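Local coordinates for ABC transporter, substrate binding protein (Aeropyrum pernix, PDB 3EAF), which probably serves as the solute-capturing component of an ABC transporter, binding a substrate outside the membrane and presenting it to the transport complex, at residues Ser255-Tyr259 and Gly333-Asp337; Leu144-Ser150 and Val173-Leu179; Tyr68-Arg72 and Gln94-Ile100. One frame throughout, in Å; residues are numbered along the deposited sequence.

Interaction 1. Residues Ser255-Tyr259 and Gly333-Asp337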
loop_
_atom_site.group_PDB
_atom_site.type_symbol
_atom_site.label_atom_id
_atom_site.label_comp_id
_atom_site.label_asym_id
_atom_site.label_seq_id
_atom_site.Cartn_x
_atom_site.Cartn_y
_atom_site.Cartn_z
ATOM N N SER A 255 6.356 -5.348 3.119
ATOM C CA SER A 255 5.389 -5.550 2.048
ATOM C C SER A 255 4.376 -6.607 2.447
ATOM O O SER A 255 4.762 -7.714 2.827
ATOM C CB SER A 255 6.079 -5.956 0.743
ATOM O OG SER A 255 5.117 -6.193 -0.270
ATOM N N PRO A 256 3.076 -6.271 2.378
ATOM C CA PRO A 256 2.014 -7.273 2.554
ATOM C C PRO A 256 1.910 -8.271 1.385
ATOM O O PRO A 256 1.222 -9.299 1.504
ATOM C CB PRO A 256 0.735 -6.424 2.636
ATOM C CG PRO A 256 1.206 -5.008 2.881
ATOM C CD PRO A 256 2.520 -4.923 2.170
ATOM N N PHE A 257 2.609 -7.976 0.287
ATOM C CA PHE A 257 2.490 -8.724 -0.966
ATOM C C PHE A 257 3.846 -9.288 -1.351
ATOM O O PHE A 257 4.867 -8.597 -1.235
ATOM C CB PHE A 257 1.998 -7.805 -2.100
ATOM C CG PHE A 257 0.947 -6.814 -1.667
ATOM C CD1 PHE A 257 -0.393 -7.181 -1.614
ATOM C CD2 PHE A 257 1.303 -5.519 -1.300
ATOM C CE1 PHE A 257 -1.362 -6.285 -1.206
ATOM C CE2 PHE A 257 0.338 -4.608 -0.895
ATOM C CZ PHE A 257 -0.997 -4.994 -0.840
ATOM N N ILE A 258 3.851 -10.536 -1.817
ATOM C CA ILE A 258 5.068 -11.176 -2.311
ATOM C C ILE A 258 5.579 -10.459 -3.570
ATOM O O ILE A 258 4.783 -10.045 -4.421
ATOM C CB ILE A 258 4.839 -12.706 -2.558
ATOM C CG1 ILE A 258 6.165 -13.480 -2.567
ATOM C CG2 ILE A 258 4.033 -12.967 -3.843
ATOM C CD1 ILE A 258 6.932 -13.454 -1.236
ATOM N N TYR A 259 6.893 -10.262 -3.660
ATOM C CA TYR A 259 7.501 -9.674 -4.855
ATOM C C TYR A 259 7.488 -10.730 -5.951
ATOM O O TYR A 259 7.620 -11.921 -5.646
ATOM C CB TYR A 259 8.963 -9.297 -4.618
ATOM C CG TYR A 259 9.256 -8.094 -3.746
ATOM C CD1 TYR A 259 8.343 -7.633 -2.795
ATOM C CD2 TYR A 259 10.485 -7.444 -3.851
ATOM C CE1 TYR A 259 8.645 -6.537 -1.982
ATOM C CE2 TYR A 259 10.795 -6.359 -3.055
ATOM C CZ TYR A 259 9.874 -5.909 -2.123
ATOM O OH TYR A 259 10.204 -4.836 -1.344
ATOM N N GLY A 333 -2.619 -16.246 -3.606
ATOM C CA GLY A 333 -1.559 -16.402 -2.612
ATOM C C GLY A 333 -0.503 -15.310 -2.637
ATOM O O GLY A 333 0.621 -15.526 -2.192
ATOM N N ILE A 334 -0.865 -14.137 -3.158
ATOM C CA ILE A 334 0.058 -13.001 -3.216
ATOM C C ILE A 334 0.212 -12.327 -1.857
ATOM O O ILE A 334 1.319 -11.915 -1.485
ATOM C CB ILE A 334 -0.404 -11.935 -4.246
ATOM C CG1 ILE A 334 -0.219 -12.449 -5.683
ATOM C CG2 ILE A 334 0.338 -10.607 -4.027
ATOM C CD1 ILE A 334 -0.844 -11.521 -6.753
ATOM N N THR A 335 -0.900 -12.206 -1.129
ATOM C CA THR A 335 -0.910 -11.522 0.169
ATOM C C THR A 335 -0.360 -12.432 1.278
ATOM O O THR A 335 -0.410 -13.666 1.160
ATOM C CB THR A 335 -2.318 -10.961 0.533
ATOM O OG1 THR A 335 -3.285 -12.020 0.573
ATOM C CG2 THR A 335 -2.768 -9.919 -0.494
ATOM N N ALA A 336 0.170 -11.816 2.339
ATOM C CA ALA A 336 0.802 -12.546 3.449
ATOM C C ALA A 336 -0.187 -13.373 4.263
ATOM O O ALA A 336 0.204 -14.314 4.947
ATOM C CB ALA A 336 1.580 -11.579 4.364
ATOM N N ASP A 337 -1.466 -13.018 4.181
ATOM C CA ASP A 337 -2.545 -13.778 4.810
ATOM C C ASP A 337 -3.793 -13.552 3.949
ATOM O O ASP A 337 -3.840 -12.604 3.149
ATOM C CB ASP A 337 -2.758 -13.286 6.248
ATOM C CG ASP A 337 -3.527 -14.284 7.136
ATOM O OD1 ASP A 337 -4.016 -15.329 6.647
ATOM O OD2 ASP A 337 -3.643 -14.004 8.348
#
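Phe257 and Thr335 face each other across a single backbone bridge, their CA atoms 4.5 Å apart, and a hydrogen bond lies to each side of the pair. Ile258 N donates a hydrogen bond to Ile334 O at 2.9 Å, nearly straight (168° at the hydrogen). Ala336 N reaches Pro256 O in a more bent one, 134° at the hydrogen. The same two carbonyl oxygens also receive CA-H groups: Phe257 CA approaches Ile334 O, and Thr335 CA lies 3.4 Å from Pro256 O. Side chains add a small apolar seam. Ile334 CG2 comes in at the edge of the Phe257 ring and meets Phe257 CB at 3.8 Å. The methyl Thr335 CG2 approaches Phe257 CD1 obliquely at a similar 3.8 Å. With chi1 at -39°, the Phe257 ring turns back beside its own backbone N, and Pro256 CB sits over the centre of one ring face. The bridge joins the loop after strand 251-255, one of the seven strands of a lobe sheet, to the long loop before strand 352-357. This is the two-lobed fold of periplasmic binding proteins, and the bridge's place is consistent with the chain crossing between the lobes near here. Both loops are held from within. Ser255 OG donates to Phe257 O at 2.6 Å, in the carbonyl plane and on a lone pair, whereas Thr335 OG1 reaches Asp337 O at 2.7 Å from well above the carbonyl plane. Further out, Ile334 packs on Val291 and Val295 of helix 288-304, and Ile258 and Ala336 both rest on Phe353 of strand 352-357. Lys368 NZ donates a hydrogen bond to Ala336 O, and the Phe257 ring touches Tyr107.

Interaction 2. Residues Leu144-Ser150 and Val173-Leu179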
loop_
_atom_site.group_PDB
_atom_site.type_symbol
_atom_site.label_atom_id
_atom_site.label_comp_id
_atom_site.label_asym_id
_atom_site.label_seq_id
_atom_site.Cartn_x
_atom_site.Cartn_y
_atom_site.Cartn_z
ATOM N N LEU A 144 15.089 4.358 18.498
ATOM C CA LEU A 144 14.387 4.496 17.225
ATOM C C LEU A 144 14.130 5.958 16.864
ATOM O O LEU A 144 13.535 6.693 17.640
ATOM C CB LEU A 144 13.060 3.718 17.270
ATOM C CG LEU A 144 12.040 3.795 16.123
ATOM C CD1 LEU A 144 12.608 3.244 14.816
ATOM C CD2 LEU A 144 10.742 3.059 16.496
ATOM N N ALA A 145 14.575 6.361 15.674
ATOM C CA ALA A 145 14.276 7.684 15.120
ATOM C C ALA A 145 13.190 7.556 14.055
ATOM O O ALA A 145 13.165 6.573 13.320
ATOM C CB ALA A 145 15.537 8.303 14.522
ATOM N N LEU A 146 12.305 8.546 13.973
ATOM C CA LEU A 146 11.193 8.539 13.013
ATOM C C LEU A 146 11.366 9.660 11.991
ATOM O O LEU A 146 11.314 10.843 12.340
ATOM C CB LEU A 146 9.841 8.699 13.736
ATOM C CG LEU A 146 9.520 7.758 14.907
ATOM C CD1 LEU A 146 8.248 8.205 15.645
ATOM C CD2 LEU A 146 9.408 6.304 14.450
ATOM N N ALA A 147 11.585 9.284 10.733
ATOM C CA ALA A 147 11.740 10.259 9.656
ATOM C C ALA A 147 10.512 10.225 8.746
ATOM O O ALA A 147 10.183 9.191 8.179
ATOM C CB ALA A 147 13.011 9.984 8.865
ATOM N N TYR A 148 9.830 11.356 8.625
ATOM C CA TYR A 148 8.609 11.442 7.819
ATOM C C TYR A 148 8.263 12.900 7.552
ATOM O O TYR A 148 8.724 13.788 8.280
ATOM C CB TYR A 148 7.439 10.750 8.541
ATOM C CG TYR A 148 7.083 11.416 9.853
ATOM C CD1 TYR A 148 6.039 12.337 9.923
ATOM C CD2 TYR A 148 7.816 11.158 11.017
ATOM C CE1 TYR A 148 5.719 12.972 11.119
ATOM C CE2 TYR A 148 7.498 11.785 12.224
ATOM C CZ TYR A 148 6.448 12.690 12.262
ATOM O OH TYR A 148 6.116 13.317 13.440
ATOM N N ASP A 149 7.440 13.137 6.527
ATOM C CA ASP A 149 6.966 14.482 6.189
ATOM C C ASP A 149 5.772 14.870 7.059
ATOM O O ASP A 149 4.666 14.351 6.893
ATOM C CB ASP A 149 6.608 14.563 4.692
ATOM C CG ASP A 149 6.403 16.002 4.195
ATOM O OD1 ASP A 149 6.037 16.896 4.995
ATOM O OD2 ASP A 149 6.611 16.234 2.982
ATOM N N SER A 150 6.000 15.801 7.982
ATOM C CA SER A 150 4.974 16.245 8.921
ATOM C C SER A 150 3.751 16.884 8.266
ATOM O O SER A 150 2.720 17.043 8.923
ATOM C CB SER A 150 5.573 17.219 9.946
ATOM O OG SER A 150 6.071 18.388 9.313
ATOM N N VAL A 173 11.695 5.743 21.308
ATOM C CA VAL A 173 11.644 6.763 20.255
ATOM C C VAL A 173 12.474 7.964 20.702
ATOM O O VAL A 173 12.153 8.606 21.709
ATOM C CB VAL A 173 10.184 7.193 19.936
ATOM C CG1 VAL A 173 10.153 8.403 19.004
ATOM C CG2 VAL A 173 9.394 6.026 19.340
ATOM N N VAL A 174 13.533 8.261 19.948
ATOM C CA VAL A 174 14.488 9.317 20.318
ATOM C C VAL A 174 14.203 10.676 19.676
ATOM O O VAL A 174 14.773 11.688 20.083
ATOM C CB VAL A 174 15.971 8.919 20.029
ATOM C CG1 VAL A 174 16.408 7.782 20.936
ATOM C CG2 VAL A 174 16.191 8.577 18.544
ATOM N N GLY A 175 13.325 10.694 18.675
ATOM C CA GLY A 175 12.975 11.935 17.997
ATOM C C GLY A 175 12.195 11.720 16.718
ATOM O O GLY A 175 12.137 10.601 16.201
ATOM N N ASP A 176 11.578 12.802 16.245
ATOM C CA ASP A 176 10.927 12.884 14.940
ATOM C C ASP A 176 11.770 13.798 14.068
ATOM O O ASP A 176 12.260 14.821 14.540
ATOM C CB ASP A 176 9.532 13.508 15.058
ATOM C CG ASP A 176 8.530 12.603 15.739
ATOM O OD1 ASP A 176 8.931 11.609 16.375
ATOM O OD2 ASP A 176 7.322 12.895 15.638
ATOM N N TYR A 177 11.918 13.444 12.795
ATOM C CA TYR A 177 12.760 14.201 11.865
ATOM C C TYR A 177 11.987 14.457 10.578
ATOM O O TYR A 177 11.437 13.530 9.976
ATOM C CB TYR A 177 14.094 13.464 11.619
ATOM C CG TYR A 177 14.834 13.215 12.919
ATOM C CD1 TYR A 177 15.777 14.123 13.392
ATOM C CD2 TYR A 177 14.532 12.109 13.715
ATOM C CE1 TYR A 177 16.431 13.914 14.604
ATOM C CE2 TYR A 177 15.170 11.900 14.924
ATOM C CZ TYR A 177 16.119 12.803 15.366
ATOM O OH TYR A 177 16.758 12.588 16.573
ATOM N N ASP A 178 11.946 15.724 10.175
ATOM C CA ASP A 178 11.072 16.190 9.103
ATOM C C ASP A 178 11.716 16.001 7.728
ATOM O O ASP A 178 12.368 16.907 7.200
ATOM C CB ASP A 178 10.686 17.661 9.344
ATOM C CG ASP A 178 9.428 18.080 8.592
ATOM O OD1 ASP A 178 9.037 17.409 7.611
ATOM O OD2 ASP A 178 8.821 19.102 8.988
ATOM N N LEU A 179 11.529 14.814 7.157
ATOM C CA LEU A 179 12.022 14.530 5.815
ATOM C C LEU A 179 10.903 14.784 4.806
ATOM O O LEU A 179 9.877 14.100 4.844
ATOM C CB LEU A 179 12.530 13.088 5.707
ATOM C CG LEU A 179 13.068 12.660 4.338
ATOM C CD1 LEU A 179 14.443 13.258 4.067
ATOM C CD2 LEU A 179 13.107 11.137 4.250
HETATM O O HOH W 1 7.593 18.779 5.780
#
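Leu146 lies at the middle of a parallel strand pair, its N bonded to Gly175 O and Leu146 O accepting Tyr177 N at 2.7 Å. Val174 N to Leu144 O and Tyr148 N to Tyr177 O extend the ladder; the strands run 16° from parallel. Around buried Leu146, Ala145 and Ala147 the packing is close. Leu146 CD1 meets Val173 CG1 at 3.9 Å, while Ala145 CB comes obliquely to the Tyr177 ring, 3.6 Å from Tyr177 CE2, and helix 185-196 packs against that ring. With CG between the backbone N and the carbonyl carbon (chi1 63°), the Tyr148 ring swings toward the neighbouring strand, and Tyr148 OH donates to Asp176 OD2 at 2.5 Å from above the carboxylate plane. Beyond Tyr148 the ladder slackens to a weak Leu179 N to Tyr148 O bond. At this end Ser150 and Asp178 are partly exposed: Ser150 OG donates to Asp178 OD2 at 2.9 Å, and one water donates to both Asp149 OD1 and Asp178 OD1. Asp149 OD2 is taken by Leu181 N. A salt bridge from Lys163 NZ to Asp176 OD2 probably keeps Asp176 ionised; the water probably eases repulsion between Asp149 OD1 and Asp178 OD1, 4.0 Å apart.

Interaction 3. Residues Tyr68-Arg72 and Gln94-Ile100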
loop_
_atom_site.group_PDB
_atom_site.type_symbol
_atom_site.label_atom_id
_atom_site.label_comp_id
_atom_site.label_asym_id
_atom_site.label_seq_id
_atom_site.Cartn_x
_atom_site.Cartn_y
_atom_site.Cartn_z
ATOM N N TYR A 68 -13.320 12.797 -8.763
ATOM C CA TYR A 68 -14.343 12.050 -8.027
ATOM C C TYR A 68 -15.749 12.447 -8.474
ATOM O O TYR A 68 -16.588 11.586 -8.742
ATOM C CB TYR A 68 -14.229 12.241 -6.509
ATOM C CG TYR A 68 -15.363 11.537 -5.786
ATOM C CD1 TYR A 68 -15.350 10.147 -5.634
ATOM C CD2 TYR A 68 -16.471 12.246 -5.304
ATOM C CE1 TYR A 68 -16.398 9.482 -5.002
ATOM C CE2 TYR A 68 -17.533 11.578 -4.664
ATOM C CZ TYR A 68 -17.484 10.200 -4.520
ATOM O OH TYR A 68 -18.504 9.520 -3.891
ATOM N N ARG A 69 -15.995 13.756 -8.538
ATOM C CA ARG A 69 -17.275 14.269 -9.006
ATOM C C ARG A 69 -17.549 13.831 -10.452
ATOM O O ARG A 69 -18.660 13.434 -10.763
ATOM C CB ARG A 69 -17.377 15.789 -8.819
ATOM C CG ARG A 69 -17.455 16.214 -7.339
ATOM C CD ARG A 69 -17.798 17.697 -7.148
ATOM N NE ARG A 69 -16.804 18.590 -7.750
ATOM C CZ ARG A 69 -15.722 19.056 -7.125
ATOM N NH1 ARG A 69 -15.466 18.722 -5.860
ATOM N NH2 ARG A 69 -14.888 19.861 -7.769
ATOM N N GLU A 70 -16.521 13.858 -11.302
ATOM C CA GLU A 70 -16.611 13.345 -12.672
ATOM C C GLU A 70 -16.966 11.852 -12.716
ATOM O O GLU A 70 -17.873 11.450 -13.447
ATOM C CB GLU A 70 -15.311 13.597 -13.451
ATOM C CG GLU A 70 -15.351 13.068 -14.892
ATOM C CD GLU A 70 -14.092 13.366 -15.703
ATOM O OE1 GLU A 70 -12.979 13.385 -15.136
ATOM O OE2 GLU A 70 -14.216 13.557 -16.932
ATOM N N PHE A 71 -16.242 11.036 -11.949
ATOM C CA PHE A 71 -16.543 9.603 -11.850
ATOM C C PHE A 71 -18.014 9.377 -11.483
ATOM O O PHE A 71 -18.701 8.586 -12.128
ATOM C CB PHE A 71 -15.653 8.907 -10.803
ATOM C CG PHE A 71 -14.213 8.721 -11.218
ATOM C CD1 PHE A 71 -13.844 8.654 -12.558
ATOM C CD2 PHE A 71 -13.224 8.564 -10.246
ATOM C CE1 PHE A 71 -12.505 8.462 -12.919
ATOM C CE2 PHE A 71 -11.890 8.376 -10.594
ATOM C CZ PHE A 71 -11.527 8.325 -11.934
ATOM N N ARG A 72 -18.485 10.072 -10.448
ATOM C CA ARG A 72 -19.848 9.889 -9.937
ATOM C C ARG A 72 -20.918 10.476 -10.864
ATOM O O ARG A 72 -21.892 9.799 -11.208
ATOM C CB ARG A 72 -19.993 10.508 -8.540
ATOM C CG ARG A 72 -21.391 10.359 -7.932
ATOM C CD ARG A 72 -21.570 11.240 -6.703
ATOM N NE ARG A 72 -21.526 12.661 -7.034
ATOM C CZ ARG A 72 -21.176 13.631 -6.192
ATOM N NH1 ARG A 72 -20.823 13.359 -4.941
ATOM N NH2 ARG A 72 -21.171 14.883 -6.612
ATOM N N GLN A 94 -18.060 10.872 1.893
ATOM C CA GLN A 94 -18.797 11.088 0.651
ATOM C C GLN A 94 -19.064 9.777 -0.118
ATOM O O GLN A 94 -20.174 9.568 -0.612
ATOM C CB GLN A 94 -18.078 12.116 -0.237
ATOM C CG GLN A 94 -18.932 12.661 -1.397
ATOM C CD GLN A 94 -20.211 13.344 -0.925
ATOM O OE1 GLN A 94 -20.180 14.204 -0.043
ATOM N NE2 GLN A 94 -21.342 12.963 -1.516
ATOM N N VAL A 95 -18.061 8.898 -0.205
ATOM C CA VAL A 95 -18.238 7.606 -0.898
ATOM C C VAL A 95 -19.242 6.691 -0.178
ATOM O O VAL A 95 -19.893 5.855 -0.805
ATOM C CB VAL A 95 -16.893 6.862 -1.190
ATOM C CG1 VAL A 95 -15.903 7.790 -1.898
ATOM C CG2 VAL A 95 -16.273 6.287 0.071
ATOM N N ASP A 96 -19.373 6.870 1.134
ATOM C CA ASP A 96 -20.394 6.169 1.907
ATOM C C ASP A 96 -21.780 6.690 1.518
ATOM O O ASP A 96 -22.670 5.913 1.187
ATOM C CB ASP A 96 -20.146 6.329 3.415
ATOM C CG ASP A 96 -21.270 5.745 4.259
ATOM O OD1 ASP A 96 -21.647 4.570 4.039
ATOM O OD2 ASP A 96 -21.775 6.457 5.152
ATOM N N THR A 97 -21.936 8.013 1.545
ATOM C CA THR A 97 -23.156 8.683 1.085
ATOM C C THR A 97 -23.545 8.230 -0.328
ATOM O O THR A 97 -24.691 7.837 -0.569
ATOM C CB THR A 97 -22.975 10.216 1.129
ATOM O OG1 THR A 97 -22.677 10.617 2.473
ATOM C CG2 THR A 97 -24.227 10.936 0.659
ATOM N N ASP A 98 -22.571 8.252 -1.238
ATOM C CA ASP A 98 -22.783 7.923 -2.646
ATOM C C ASP A 98 -22.802 6.425 -2.960
ATOM O O ASP A 98 -23.125 6.031 -4.086
ATOM C CB ASP A 98 -21.733 8.620 -3.505
ATOM C CG ASP A 98 -21.831 10.126 -3.428
ATOM O OD1 ASP A 98 -22.949 10.633 -3.178
ATOM O OD2 ASP A 98 -20.794 10.797 -3.617
ATOM N N LYS A 99 -22.447 5.609 -1.970
ATOM C CA LYS A 99 -22.441 4.145 -2.093
ATOM C C LYS A 99 -21.503 3.635 -3.184
ATOM O O LYS A 99 -21.879 2.781 -3.995
ATOM C CB LYS A 99 -23.861 3.595 -2.298
ATOM C CG LYS A 99 -24.843 3.962 -1.201
ATOM C CD LYS A 99 -25.993 2.959 -1.171
ATOM C CE LYS A 99 -27.312 3.599 -0.765
ATOM N NZ LYS A 99 -27.273 4.156 0.609
ATOM N N ILE A 100 -20.284 4.168 -3.198
ATOM C CA ILE A 100 -19.256 3.776 -4.167
ATOM C C ILE A 100 -18.155 2.999 -3.441
ATOM O O ILE A 100 -17.518 3.532 -2.520
ATOM C CB ILE A 100 -18.661 5.020 -4.894
ATOM C CG1 ILE A 100 -19.752 5.743 -5.704
ATOM C CG2 ILE A 100 -17.466 4.631 -5.787
ATOM C CD1 ILE A 100 -19.296 7.041 -6.393
#
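Tyr68 and Arg72, one helical turn apart, both bring donors to a single carboxylate oxygen, Asp98 OD2. Tyr68 OH donates to Asp98 OD2 at 2.6 Å, on the anti lone pair, and ring and carboxylate are nearly coplanar (18° apart). Arg72 NH1 meets Asp98 OD2 at 2.9 Å on the syn side, tilted out of the carboxylate plane, in an almost straight bond. That oxygen lies in the guanidinium plane, although guanidinium and carboxylate stand close to perpendicular (85°), and the pair is a salt bridge. The third donor comes from Asp98's own helix: Gln94 NE2 reaches Asp98 OD2 at 3.1 Å from above the carboxylate plane. Three donors therefore grip one oxygen, and their combined pull probably favours the charged carboxylate. Arg72 NH1 and Gln94 NE2 lie 3.5 Å apart without bonding, drawn together by their shared acceptor. Arg72 NE and NH2 find partners in residues adjoining the segments. The extended chi1 and chi2 of Arg72 lay CD alongside the carboxylate, and the bend at chi3 (66°) swings NH1 to OD2. Were Asp98 an alanine, the shared acceptor would go, and Tyr68 OH, Gln94 NE2 and Arg72 NH1 would probably lose this partner. Beside these polar bonds the contact is apolar. Val95 CG1, 3.6 Å from Tyr68 CE1, and Gln94 CG near CE2 come obliquely from one side of the ring plane, Ile100 CD1 from the other. Lys99, the first residue to leave helical phi/psi, has positive phi and closes helix 85-98 in a Schellman motif, after which Ile100 faces Tyr68. The helix segments run almost parallel with axes 12.5 Å apart, and Tyr68 and Ile100 both rest on Ile80 of strand 79-82, which links helix 61-74 to helix 85-98.

In the fold
The three contacts are separate, with no touch between them, and follow one another along the chain in the order interaction 3, interaction 2, interaction 1. Interaction 3 joins helices packed on the six-stranded sheet; interaction 2 is the outer strand pair of the seven-stranded sheet, and their centres are 35 Å apart. Interaction 1 lies deeper in the molecule, its centre 27 Å from that of interaction 2 and 29 Å from that of interaction 3. It is also near the magnesium site formed by Glu325, Asp340 and Tyr341, the side chains of Thr335 and Tyr341 being about 8 Å apart. Val95 of interaction 3 has its side chain about 12 Å from that of Glu325, whereas interaction 2 lies away from the metal.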